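PDB 3N08: putative PhosphatidylEthanolamine-Binding Protein (PEBP), which is of unproven function but, as a bacterial homologue of Raf kinase inhibitor protein, probably binds phosphorylated ligands such as phospholipid head groups. Local coordinates for residues P100-P104 with T149-D153. Sequence-based numbering, arbitrary orientation.
Sequences PPCPP and TYEKD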
ATOM      1  N   PRO B 100      -2.122  24.130  -1.815  1.00  9.81           N
ATOM      2  CA  PRO B 100      -3.303  23.297  -2.038  1.00 10.59           C
ATOM      3  C   PRO B 100      -3.651  23.127  -3.513  1.00 11.49           C
ATOM      4  O   PRO B 100      -3.373  24.002  -4.339  1.00 11.97           O
ATOM      5  CB  PRO B 100      -4.429  24.071  -1.337  1.00 14.07           C
ATOM      6  CG  PRO B 100      -3.989  25.444  -1.353  1.00 16.91           C
ATOM      7  CD  PRO B 100      -2.473  25.420  -1.208  1.00 12.07           C
ATOM      8  N   PRO B 101      -4.304  22.019  -3.853  1.00 10.78           N
ATOM      9  CA  PRO B 101      -4.935  21.928  -5.175  1.00 10.10           C
ATOM     10  C   PRO B 101      -5.795  23.140  -5.483  1.00 11.23           C
ATOM     11  O   PRO B 101      -6.581  23.582  -4.649  1.00 12.55           O
ATOM     12  CB  PRO B 101      -5.809  20.678  -5.039  1.00 11.22           C
ATOM     13  CG  PRO B 101      -5.042  19.819  -4.069  1.00 10.44           C
ATOM     14  CD  PRO B 101      -4.516  20.804  -3.047  1.00 12.29           C
ATOM     15  N   CYS B 102      -5.662  23.664  -6.702  1.00 11.58           N
ATOM     16  CA  CYS B 102      -6.532  24.736  -7.169  1.00 10.75           C
ATOM     17  C   CYS B 102      -6.595  24.648  -8.694  1.00 10.97           C
ATOM     18  O   CYS B 102      -6.155  25.543  -9.411  1.00 11.90           O
ATOM     19  CB  CYS B 102      -6.036  26.085  -6.651  1.00 11.75           C
ATOM     20  SG  CYS B 102      -7.325  27.369  -6.644  1.00 15.49           S
ATOM     21  N   PRO B 103      -7.124  23.530  -9.189  1.00 10.03           N
ATOM     22  CA  PRO B 103      -7.061  23.280 -10.633  1.00  9.80           C
ATOM     23  C   PRO B 103      -7.982  24.208 -11.405  1.00 10.88           C
ATOM     24  O   PRO B 103      -9.175  24.255 -11.128  1.00 11.91           O
ATOM     25  CB  PRO B 103      -7.522  21.820 -10.736  1.00  9.55           C
ATOM     26  CG  PRO B 103      -8.359  21.590  -9.536  1.00 10.93           C
ATOM     27  CD  PRO B 103      -7.754  22.423  -8.458  1.00 11.44           C
ATOM     28  N   PRO B 104      -7.459  24.960 -12.380  1.00 10.96           N
ATOM     29  CA  PRO B 104      -8.325  25.961 -13.020  1.00 11.80           C
ATOM     30  C   PRO B 104      -9.169  25.411 -14.159  1.00 11.73           C
ATOM     31  O   PRO B 104     -10.223  26.003 -14.444  1.00 15.14           O
ATOM     32  CB  PRO B 104      -7.318  26.953 -13.607  1.00 14.16           C
ATOM     33  CG  PRO B 104      -6.106  26.109 -13.890  1.00 15.02           C
ATOM     34  CD  PRO B 104      -6.043  25.150 -12.731  1.00 13.36           C
ATOM     35  N   THR B 149      -8.122  13.107  -6.414  1.00  8.22           N
ATOM     36  CA  THR B 149      -8.422  14.071  -7.459  1.00  8.03           C
ATOM     37  C   THR B 149      -9.001  15.366  -6.872  1.00  9.29           C
ATOM     38  O   THR B 149      -9.507  15.395  -5.748  1.00  9.67           O
ATOM     39  CB  THR B 149      -9.415  13.494  -8.478  1.00  9.56           C
ATOM     40  OG1 THR B 149     -10.648  13.179  -7.818  1.00 10.90           O
ATOM     41  CG2 THR B 149      -8.854  12.242  -9.126  1.00 11.32           C
ATOM     42  N   TYR B 150      -8.931  16.445  -7.631  1.00  9.10           N
ATOM     43  CA  TYR B 150      -9.705  17.632  -7.267  1.00  9.12           C
ATOM     44  C   TYR B 150     -10.204  18.313  -8.502  1.00 10.43           C
ATOM     45  O   TYR B 150      -9.500  18.380  -9.523  1.00 10.29           O
ATOM     46  CB  TYR B 150      -8.927  18.619  -6.365  1.00  9.47           C
ATOM     47  CG  TYR B 150      -9.926  19.522  -5.673  1.00  8.74           C
ATOM     48  CD1 TYR B 150     -10.625  19.082  -4.551  1.00 11.25           C
ATOM     49  CD2 TYR B 150     -10.245  20.775  -6.195  1.00 10.52           C
ATOM     50  CE1 TYR B 150     -11.597  19.847  -3.967  1.00 13.59           C
ATOM     51  CE2 TYR B 150     -11.244  21.551  -5.608  1.00 10.52           C
ATOM     52  CZ  TYR B 150     -11.918  21.064  -4.490  1.00 11.91           C
ATOM     53  OH  TYR B 150     -12.917  21.798  -3.871  1.00 13.50           O
ATOM     54  N   GLU B 151     -11.451  18.771  -8.423  1.00 10.58           N
ATOM     55  CA  GLU B 151     -12.080  19.545  -9.486  1.00 12.38           C
ATOM     56  C   GLU B 151     -12.886  20.639  -8.813  1.00 13.05           C
ATOM     57  O   GLU B 151     -13.669  20.392  -7.891  1.00 13.57           O
ATOM     58  CB  GLU B 151     -12.976  18.652 -10.336  1.00 12.92           C
ATOM     59  CG  GLU B 151     -13.602  19.379 -11.526  1.00 19.25           C
ATOM     60  CD  GLU B 151     -14.419  18.435 -12.409  1.00 25.95           C
ATOM     61  OE1 GLU B 151     -14.804  17.345 -11.938  1.00 25.68           O
ATOM     62  OE2 GLU B 151     -14.673  18.788 -13.578  1.00 37.89           O
ATOM     63  N   LYS B 152     -12.682  21.869  -9.235  1.00 13.41           N
ATOM     64  CA  LYS B 152     -13.420  22.940  -8.601  1.00 13.29           C
ATOM     65  C   LYS B 152     -14.898  22.795  -8.895  1.00 19.00           C
ATOM     66  O   LYS B 152     -15.301  22.466 -10.014  1.00 19.09           O
ATOM     67  CB  LYS B 152     -12.931  24.316  -9.074  1.00 14.85           C
ATOM     68  CG  LYS B 152     -11.557  24.630  -8.499  1.00 14.03           C
ATOM     69  CD  LYS B 152     -11.261  26.114  -8.397  1.00 24.11           C
ATOM     70  CE  LYS B 152     -11.171  26.701  -9.759  1.00 16.64           C
ATOM     71  NZ  LYS B 152     -10.543  28.085  -9.754  1.00 15.05           N
ATOM     72  N   ASP B 153     -15.713  23.017  -7.877  1.00 19.96           N
ATOM     73  CA  ASP B 153     -17.156  22.997  -8.104  1.00 34.29           C
ATOM     74  C   ASP B 153     -17.772  24.337  -7.747  1.00 40.54           C
ATOM     75  O   ASP B 153     -17.047  25.318  -7.558  1.00 29.13           O
ATOM     76  CB  ASP B 153     -17.832  21.858  -7.336  1.00 43.98           C
ATOM     77  CG  ASP B 153     -17.676  21.986  -5.842  1.00 49.60           C
ATOM     78  OD1 ASP B 153     -17.214  23.050  -5.384  1.00 48.05           O
ATOM     79  OD2 ASP B 153     -18.027  21.023  -5.128  1.00 49.83           O
ATOM     80  OXT ASP B 153     -18.995  24.459  -7.662  1.00 37.32           O
TER
HETATM   81  O   HOH W   1      -7.727  27.738 -10.159  1.00 20.34           O
HETATM   82  O   HOH W   2     -11.136  22.378 -11.663  1.00 13.52           O
HETATM   83  O   HOH W   3     -10.433  28.606 -12.591  1.00 19.45           O
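Pro103 packs against Tyr150 where the proline-rich loop before strand 108-117 meets the end of strand 140-150. These two strands are antiparallel neighbours in the large sheet of the PEBP fold. The proline ring of Pro103 comes to the edge of the Tyr150 ring, Pro103 CD lying 3.7 Å from Tyr150 CD2. Pro103 CG rests on the backbone, 3.4 Å from Tyr150 O. Pro101 CB touches the base of the same side chain, 4.0 Å from Tyr150 CB. The phenol OH donates a hydrogen bond to Gln24 OE1.

Past the strand, the side chain of Lys152 lies along the loop. Its CB points toward the loop but has no loop atom within close range. Lys152 CG sits 3.6 Å from Pro103 O. Lys152 CD is 3.9 Å from Pro103 O and only loosely near the sulfur of Cys102, which is in a disulfide with Cys23. The chain then bends (chi3 -66°), and Lys152 CE comes back to 3.4 Å from Pro103 O. The NZ tip makes no direct bond to the loop. Instead it donates to two waters, which pass its hydrogen bonds on to Cys102 O and Pro104 O.

No direct hydrogen bond joins the two segments, so their polar link runs through water. A third water ties the backbones together: it accepts from Lys152 N at 2.9 Å and donates to Pro103 O at 2.8 Å.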